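Local coordinates for bile salt hydrolase/transferase (Clostridium perfringens, PDB 2BJF), which hydrolyses the amide bond of glycine- and taurine-conjugated bile salts, releasing free bile acids, and also acts as a bile acid amine N-acyltransferase, at residues 28-37 against 308-319. Residues are numbered along the deposited sequence; the frame is centred on the assembly and turned at random.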
ATOM      1  N   GLN A  28     -26.429 -20.294  16.632  1.00 14.06           N
ATOM      2  CA  GLN A  28     -25.832 -21.418  15.924  1.00 13.77           C
ATOM      3  C   GLN A  28     -25.573 -22.632  16.806  1.00 13.55           C
ATOM      4  O   GLN A  28     -25.291 -22.512  18.001  1.00 13.49           O
ATOM      5  CB  GLN A  28     -24.542 -21.006  15.204  1.00 13.77           C
ATOM      6  CG  GLN A  28     -23.447 -20.424  16.093  1.00 13.84           C
ATOM      7  CD  GLN A  28     -23.442 -18.906  16.118  1.00 14.08           C
ATOM      8  OE1 GLN A  28     -24.483 -18.264  16.266  1.00 13.83           O
ATOM      9  NE2 GLN A  28     -22.256 -18.323  15.978  1.00 14.32           N
ATOM     10  N   SER A  29     -25.690 -23.800  16.186  1.00 13.24           N
ATOM     11  CA  SER A  29     -25.243 -25.057  16.761  1.00 13.07           C
ATOM     12  C   SER A  29     -24.715 -25.903  15.611  1.00 12.80           C
ATOM     13  O   SER A  29     -24.935 -25.575  14.440  1.00 12.71           O
ATOM     14  CB  SER A  29     -26.394 -25.771  17.475  1.00 13.18           C
ATOM     15  OG  SER A  29     -27.418 -26.133  16.566  1.00 13.61           O
ATOM     16  N   ILE A  30     -24.001 -26.971  15.940  1.00 12.55           N
ATOM     17  CA  ILE A  30     -23.565 -27.919  14.927  1.00 12.51           C
ATOM     18  C   ILE A  30     -24.692 -28.934  14.749  1.00 12.19           C
ATOM     19  O   ILE A  30     -25.072 -29.629  15.696  1.00 12.48           O
ATOM     20  CB  ILE A  30     -22.220 -28.600  15.285  1.00 12.66           C
ATOM     21  CG1 ILE A  30     -21.108 -27.558  15.476  1.00 12.83           C
ATOM     22  CG2 ILE A  30     -21.810 -29.574  14.191  1.00 12.99           C
ATOM     23  CD1 ILE A  30     -21.047 -26.937  16.867  1.00 13.71           C
ATOM     24  N   ILE A  31     -25.230 -28.989  13.534  1.00 11.80           N
ATOM     25  CA  ILE A  31     -26.437 -29.761  13.238  1.00 11.34           C
ATOM     26  C   ILE A  31     -26.128 -30.998  12.403  1.00 11.06           C
ATOM     27  O   ILE A  31     -25.483 -30.907  11.355  1.00 10.75           O
ATOM     28  CB  ILE A  31     -27.494 -28.888  12.504  1.00 11.43           C
ATOM     29  CG1 ILE A  31     -27.852 -27.652  13.337  1.00 11.30           C
ATOM     30  CG2 ILE A  31     -28.750 -29.699  12.170  1.00 11.32           C
ATOM     31  CD1 ILE A  31     -28.657 -26.610  12.580  1.00 11.44           C
ATOM     32  N   PHE A  32     -26.593 -32.149  12.884  1.00 10.64           N
ATOM     33  CA  PHE A  32     -26.522 -33.404  12.142  1.00 10.46           C
ATOM     34  C   PHE A  32     -27.914 -33.811  11.674  1.00 10.33           C
ATOM     35  O   PHE A  32     -28.854 -33.866  12.472  1.00 10.27           O
ATOM     36  CB  PHE A  32     -25.910 -34.518  13.003  1.00 10.48           C
ATOM     37  CG  PHE A  32     -25.995 -35.888  12.378  1.00 10.19           C
ATOM     38  CD1 PHE A  32     -25.074 -36.284  11.412  1.00 10.52           C
ATOM     39  CD2 PHE A  32     -26.999 -36.780  12.752  1.00 10.31           C
ATOM     40  CE1 PHE A  32     -25.147 -37.547  10.827  1.00 10.15           C
ATOM     41  CE2 PHE A  32     -27.084 -38.046  12.171  1.00  9.99           C
ATOM     42  CZ  PHE A  32     -26.154 -38.430  11.207  1.00 10.19           C
ATOM     43  N   ILE A  33     -28.035 -34.092  10.378  1.00 10.16           N
ATOM     44  CA  ILE A  33     -29.279 -34.600   9.802  1.00 10.14           C
ATOM     45  C   ILE A  33     -29.009 -35.955   9.146  1.00 10.20           C
ATOM     46  O   ILE A  33     -28.160 -36.051   8.258  1.00 10.02           O
ATOM     47  CB  ILE A  33     -29.890 -33.624   8.757  1.00 10.16           C
ATOM     48  CG1 ILE A  33     -29.966 -32.196   9.313  1.00  9.94           C
ATOM     49  CG2 ILE A  33     -31.273 -34.110   8.320  1.00 10.35           C
ATOM     50  CD1 ILE A  33     -30.378 -31.145   8.286  1.00 10.08           C
ATOM     51  N   PRO A  34     -29.724 -37.009   9.586  1.00 10.44           N
ATOM     52  CA  PRO A  34     -29.535 -38.344   9.013  1.00 10.64           C
ATOM     53  C   PRO A  34     -30.154 -38.478   7.620  1.00 11.01           C
ATOM     54  O   PRO A  34     -30.820 -37.553   7.146  1.00 10.99           O
ATOM     55  CB  PRO A  34     -30.259 -39.254  10.010  1.00 10.64           C
ATOM     56  CG  PRO A  34     -31.318 -38.394  10.597  1.00 10.55           C
ATOM     57  CD  PRO A  34     -30.742 -37.005  10.653  1.00 10.37           C
ATOM     58  N   ARG A  35     -29.925 -39.624   6.980  1.00 11.37           N
ATOM     59  CA  ARG A  35     -30.524 -39.942   5.682  1.00 11.88           C
ATOM     60  C   ARG A  35     -32.040 -40.039   5.795  1.00 12.14           C
ATOM     61  O   ARG A  35     -32.568 -40.351   6.869  1.00 12.15           O
ATOM     62  CB  ARG A  35     -30.006 -41.285   5.162  1.00 11.83           C
ATOM     63  CG  ARG A  35     -28.514 -41.376   4.921  1.00 11.85           C
ATOM     64  CD  ARG A  35     -28.100 -42.838   4.911  1.00 11.51           C
ATOM     65  NE  ARG A  35     -26.675 -43.027   4.661  1.00 11.39           N
ATOM     66  CZ  ARG A  35     -26.016 -44.162   4.885  1.00 11.33           C
ATOM     67  NH1 ARG A  35     -26.648 -45.221   5.379  1.00 11.17           N
ATOM     68  NH2 ARG A  35     -24.719 -44.237   4.622  1.00 11.54           N
ATOM     69  N   ASN A  36     -32.730 -39.775   4.685  0.50 12.37           N
ATOM     70  CA  ASN A  36     -34.187 -39.940   4.588  0.50 12.65           C
ATOM     71  C   ASN A  36     -34.976 -39.134   5.631  0.50 12.83           C
ATOM     72  O   ASN A  36     -36.038 -39.561   6.094  0.50 12.84           O
ATOM     73  CB  ASN A  36     -34.556 -41.434   4.631  0.50 12.74           C
ATOM     74  CG  ASN A  36     -35.966 -41.711   4.133  0.50 12.90           C
ATOM     75  OD1 ASN A  36     -36.774 -42.314   4.841  0.50 13.39           O
ATOM     76  ND2 ASN A  36     -36.267 -41.273   2.914  0.50 13.35           N
ATOM     77  N   PHE A  37     -34.450 -37.966   5.995  1.00 12.96           N
ATOM     78  CA  PHE A  37     -35.128 -37.082   6.944  1.00 13.39           C
ATOM     79  C   PHE A  37     -35.864 -35.962   6.219  1.00 13.88           C
ATOM     80  O   PHE A  37     -35.264 -35.203   5.455  1.00 13.84           O
ATOM     81  CB  PHE A  37     -34.154 -36.502   7.977  1.00 13.47           C
ATOM     82  CG  PHE A  37     -34.837 -35.764   9.099  1.00 13.40           C
ATOM     83  CD1 PHE A  37     -35.254 -36.442  10.242  1.00 13.67           C
ATOM     84  CD2 PHE A  37     -35.076 -34.395   9.008  1.00 13.84           C
ATOM     85  CE1 PHE A  37     -35.894 -35.766  11.279  1.00 13.73           C
ATOM     86  CE2 PHE A  37     -35.719 -33.712  10.036  1.00 13.75           C
ATOM     87  CZ  PHE A  37     -36.125 -34.399  11.176  1.00 13.86           C
ATOM     88  N   ASN A 308     -25.561 -42.229  13.886  1.00 10.97           N
ATOM     89  CA  ASN A 308     -26.355 -43.113  13.040  1.00 10.88           C
ATOM     90  C   ASN A 308     -26.838 -42.374  11.800  1.00 10.84           C
ATOM     91  O   ASN A 308     -27.728 -41.524  11.878  1.00 10.80           O
ATOM     92  CB  ASN A 308     -27.542 -43.706  13.807  1.00 10.83           C
ATOM     93  CG  ASN A 308     -28.181 -44.887  13.083  1.00 10.74           C
ATOM     94  OD1 ASN A 308     -27.788 -45.240  11.969  1.00  9.99           O
ATOM     95  ND2 ASN A 308     -29.170 -45.504  13.721  1.00 10.69           N
ATOM     96  N   LEU A 309     -26.243 -42.706  10.657  1.00 10.93           N
ATOM     97  CA  LEU A 309     -26.637 -42.104   9.385  1.00 11.08           C
ATOM     98  C   LEU A 309     -28.041 -42.546   8.971  1.00 11.12           C
ATOM     99  O   LEU A 309     -28.697 -41.874   8.176  1.00 11.01           O
ATOM    100  CB  LEU A 309     -25.617 -42.413   8.281  1.00 11.17           C
ATOM    101  CG  LEU A 309     -24.134 -42.083   8.514  1.00 11.66           C
ATOM    102  CD1 LEU A 309     -23.342 -42.291   7.230  1.00 12.27           C
ATOM    103  CD2 LEU A 309     -23.908 -40.669   9.052  1.00 12.18           C
ATOM    104  N   ASP A 310     -28.491 -43.673   9.524  1.00 11.21           N
ATOM    105  CA  ASP A 310     -29.845 -44.183   9.299  1.00 11.46           C
ATOM    106  C   ASP A 310     -30.796 -43.815  10.444  1.00 11.54           C
ATOM    107  O   ASP A 310     -31.840 -44.451  10.624  1.00 11.57           O
ATOM    108  CB  ASP A 310     -29.820 -45.704   9.104  1.00 11.33           C
ATOM    109  CG  ASP A 310     -29.076 -46.126   7.847  1.00 11.71           C
ATOM    110  OD1 ASP A 310     -29.244 -45.476   6.792  1.00 11.50           O
ATOM    111  OD2 ASP A 310     -28.330 -47.126   7.914  1.00 12.00           O
ATOM    112  N   GLY A 311     -30.433 -42.785  11.208  1.00 11.73           N
ATOM    113  CA  GLY A 311     -31.242 -42.308  12.333  1.00 11.96           C
ATOM    114  C   GLY A 311     -32.543 -41.646  11.911  1.00 12.18           C
ATOM    115  O   GLY A 311     -32.792 -41.452  10.720  1.00 12.27           O
ATOM    116  N   ASN A 312     -33.367 -41.290  12.894  1.00 12.38           N
ATOM    117  CA  ASN A 312     -34.699 -40.736  12.630  1.00 12.63           C
ATOM    118  C   ASN A 312     -34.921 -39.306  13.139  1.00 12.79           C
ATOM    119  O   ASN A 312     -36.016 -38.754  12.998  1.00 12.84           O
ATOM    120  CB  ASN A 312     -35.790 -41.677  13.172  1.00 12.61           C
ATOM    121  CG  ASN A 312     -35.691 -41.901  14.679  1.00 12.72           C
ATOM    122  OD1 ASN A 312     -35.065 -41.127  15.406  1.00 12.92           O
ATOM    123  ND2 ASN A 312     -36.325 -42.968  15.154  1.00 13.30           N
ATOM    124  N   GLU A 313     -33.881 -38.716  13.724  1.00 12.97           N
ATOM    125  CA  GLU A 313     -33.982 -37.387  14.326  1.00 13.27           C
ATOM    126  C   GLU A 313     -32.793 -36.504  13.975  1.00 12.91           C
ATOM    127  O   GLU A 313     -31.686 -36.998  13.751  1.00 12.77           O
ATOM    128  CB  GLU A 313     -34.061 -37.496  15.850  1.00 13.29           C
ATOM    129  CG  GLU A 313     -35.401 -37.945  16.414  1.00 14.26           C
ATOM    130  CD  GLU A 313     -35.427 -37.928  17.937  1.00 14.37           C
ATOM    131  OE1 GLU A 313     -34.350 -37.791  18.562  1.00 16.60           O
ATOM    132  OE2 GLU A 313     -36.528 -38.054  18.513  1.00 16.53           O
ATOM    133  N   ILE A 314     -33.034 -35.197  13.938  1.00 12.76           N
ATOM    134  CA  ILE A 314     -31.953 -34.218  13.898  1.00 12.68           C
ATOM    135  C   ILE A 314     -31.244 -34.227  15.255  1.00 12.63           C
ATOM    136  O   ILE A 314     -31.895 -34.270  16.302  1.00 12.53           O
ATOM    137  CB  ILE A 314     -32.473 -32.792  13.563  1.00 12.69           C
ATOM    138  CG1 ILE A 314     -32.896 -32.710  12.091  1.00 12.56           C
ATOM    139  CG2 ILE A 314     -31.413 -31.729  13.879  1.00 12.63           C
ATOM    140  CD1 ILE A 314     -33.529 -31.381  11.687  1.00 12.95           C
ATOM    141  N   LYS A 315     -29.914 -34.218  15.219  1.00 12.57           N
ATOM    142  CA  LYS A 315     -29.088 -34.143  16.421  1.00 12.71           C
ATOM    143  C   LYS A 315     -28.262 -32.861  16.382  1.00 12.75           C
ATOM    144  O   LYS A 315     -27.638 -32.555  15.365  1.00 12.81           O
ATOM    145  CB  LYS A 315     -28.171 -35.373  16.512  1.00 12.78           C
ATOM    146  CG  LYS A 315     -27.138 -35.341  17.639  1.00 13.20           C
ATOM    147  CD  LYS A 315     -27.758 -35.625  18.999  1.00 13.67           C
ATOM    148  CE  LYS A 315     -26.757 -35.388  20.119  1.00 14.35           C
ATOM    149  NZ  LYS A 315     -27.285 -35.826  21.443  1.00 15.03           N
ATOM    150  N   THR A 316     -28.271 -32.111  17.482  1.00 12.66           N
ATOM    151  CA  THR A 316     -27.472 -30.887  17.574  1.00 12.89           C
ATOM    152  C   THR A 316     -26.406 -30.987  18.660  1.00 12.85           C
ATOM    153  O   THR A 316     -26.587 -31.682  19.663  1.00 12.70           O
ATOM    154  CB  THR A 316     -28.337 -29.623  17.829  1.00 12.89           C
ATOM    155  OG1 THR A 316     -28.915 -29.681  19.139  1.00 13.39           O
ATOM    156  CG2 THR A 316     -29.438 -29.486  16.779  1.00 13.07           C
ATOM    157  N   TYR A 317     -25.294 -30.289  18.439  1.00 12.94           N
ATOM    158  CA  TYR A 317     -24.227 -30.165  19.426  1.00 13.11           C
ATOM    159  C   TYR A 317     -23.977 -28.694  19.752  1.00 13.01           C
ATOM    160  O   TYR A 317     -23.990 -27.841  18.860  1.00 12.96           O
ATOM    161  CB  TYR A 317     -22.947 -30.849  18.934  1.00 13.40           C
ATOM    162  CG  TYR A 317     -22.992 -32.362  19.035  1.00 13.83           C
ATOM    163  CD1 TYR A 317     -22.697 -33.006  20.236  1.00 14.27           C
ATOM    164  CD2 TYR A 317     -23.334 -33.146  17.934  1.00 14.52           C
ATOM    165  CE1 TYR A 317     -22.743 -34.396  20.342  1.00 14.46           C
ATOM    166  CE2 TYR A 317     -23.380 -34.536  18.026  1.00 14.10           C
ATOM    167  CZ  TYR A 317     -23.082 -35.153  19.233  1.00 14.28           C
ATOM    168  OH  TYR A 317     -23.128 -36.525  19.336  1.00 14.31           O
ATOM    169  N   LYS A 318     -23.752 -28.411  21.034  1.00 12.90           N
ATOM    170  CA  LYS A 318     -23.647 -27.040  21.537  1.00 12.91           C
ATOM    171  C   LYS A 318     -22.398 -26.302  21.050  1.00 12.69           C
ATOM    172  O   LYS A 318     -21.281 -26.815  21.133  1.00 12.70           O
ATOM    173  CB  LYS A 318     -23.711 -27.024  23.071  1.00 12.82           C
ATOM    174  CG  LYS A 318     -23.914 -25.639  23.675  1.00 13.23           C
ATOM    175  CD  LYS A 318     -23.890 -25.678  25.194  1.00 13.41           C
ATOM    176  CE  LYS A 318     -23.926 -24.271  25.777  1.00 14.26           C
ATOM    177  NZ  LYS A 318     -23.885 -24.274  27.266  1.00 15.50           N
ATOM    178  N   TYR A 319     -22.622 -25.091  20.544  1.00 12.54           N
ATOM    179  CA  TYR A 319     -21.575 -24.174  20.103  1.00 12.51           C
ATOM    180  C   TYR A 319     -20.686 -23.791  21.290  1.00 12.57           C
ATOM    181  O   TYR A 319     -21.163 -23.219  22.271  1.00 12.69           O
ATOM    182  CB  TYR A 319     -22.244 -22.938  19.497  1.00 12.30           C
ATOM    183  CG  TYR A 319     -21.335 -21.890  18.892  1.00 12.16           C
ATOM    184  CD1 TYR A 319     -20.741 -22.087  17.645  1.00 11.80           C
ATOM    185  CD2 TYR A 319     -21.113 -20.679  19.545  1.00 12.09           C
ATOM    186  CE1 TYR A 319     -19.925 -21.109  17.074  1.00 11.80           C
ATOM    187  CE2 TYR A 319     -20.301 -19.696  18.985  1.00 11.82           C
ATOM    188  CZ  TYR A 319     -19.714 -19.918  17.749  1.00 11.97           C
ATOM    189  OH  TYR A 319     -18.909 -18.948  17.194  1.00 11.93           O
TER
HETATM  190  O   HOH W   1     -25.357 -24.036  20.374  1.00 15.20           O
HETATM  191  O   HOH W   2     -32.804 -42.799   7.983  1.00 19.25           O
HETATM  192  O   HOH W   3     -34.313 -39.794   9.051  1.00 19.43           O
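Asn308 and Leu309 both come up to the edge of the Phe32 ring, where Asn308 O lies 3.5 Å from CZ and Leu309 CD2 3.8 Å from CE1. Phe32 CG stands anti to the backbone N (chi1 171°), which carries the ring toward the type I turn Asn308 to Gly311. Gly311 N closes that turn on Asn308 O, and the Asn308 side chain adds an Asx turn at its start, OD1 accepting from Asp310 N. Leu309 O receives Arg35 N at 2.8 Å, while Leu309 CB lies over the centre of the Arg35 guanidinium. Asp310 takes the edge of the same group: its OD1 forms a salt bridge with Arg35 NH1 at 3.0 Å, the nitrogen meeting the carboxylate from above its plane. Arg35 NH2 makes a second salt bridge, to Glu73, so two carboxylates and the Leu309 side chain over one face together fix the guanidinium. Gly311 O is tied to Arg35 O by two bridging waters, and Pro34 packs against the carbonyls of Gly311 and Glu313. Ile314 lays CG1 over the face of the Phe37 ring, 4.0 Å from its centroid, and turns CG2 to Ile31 CG2. Lys315 and Tyr317 then each exchange a pair of backbone hydrogen bonds, with Phe32 and Ile30 respectively; Thr316 sits between them opposite Ile31. At Tyr319 a water joins its N to Gln28 O, and Gln28 CG makes a CH-pi contact over the ring, 3.7 Å from the centroid. Gln28 OE1 turns instead to Phe26 N. The strands run antiparallel at 160°, and 29-33 pairs along its other edge with 54-61, so 315-318 adds a late strand to one of the antiparallel sheets of this Ntn-hydrolase fold.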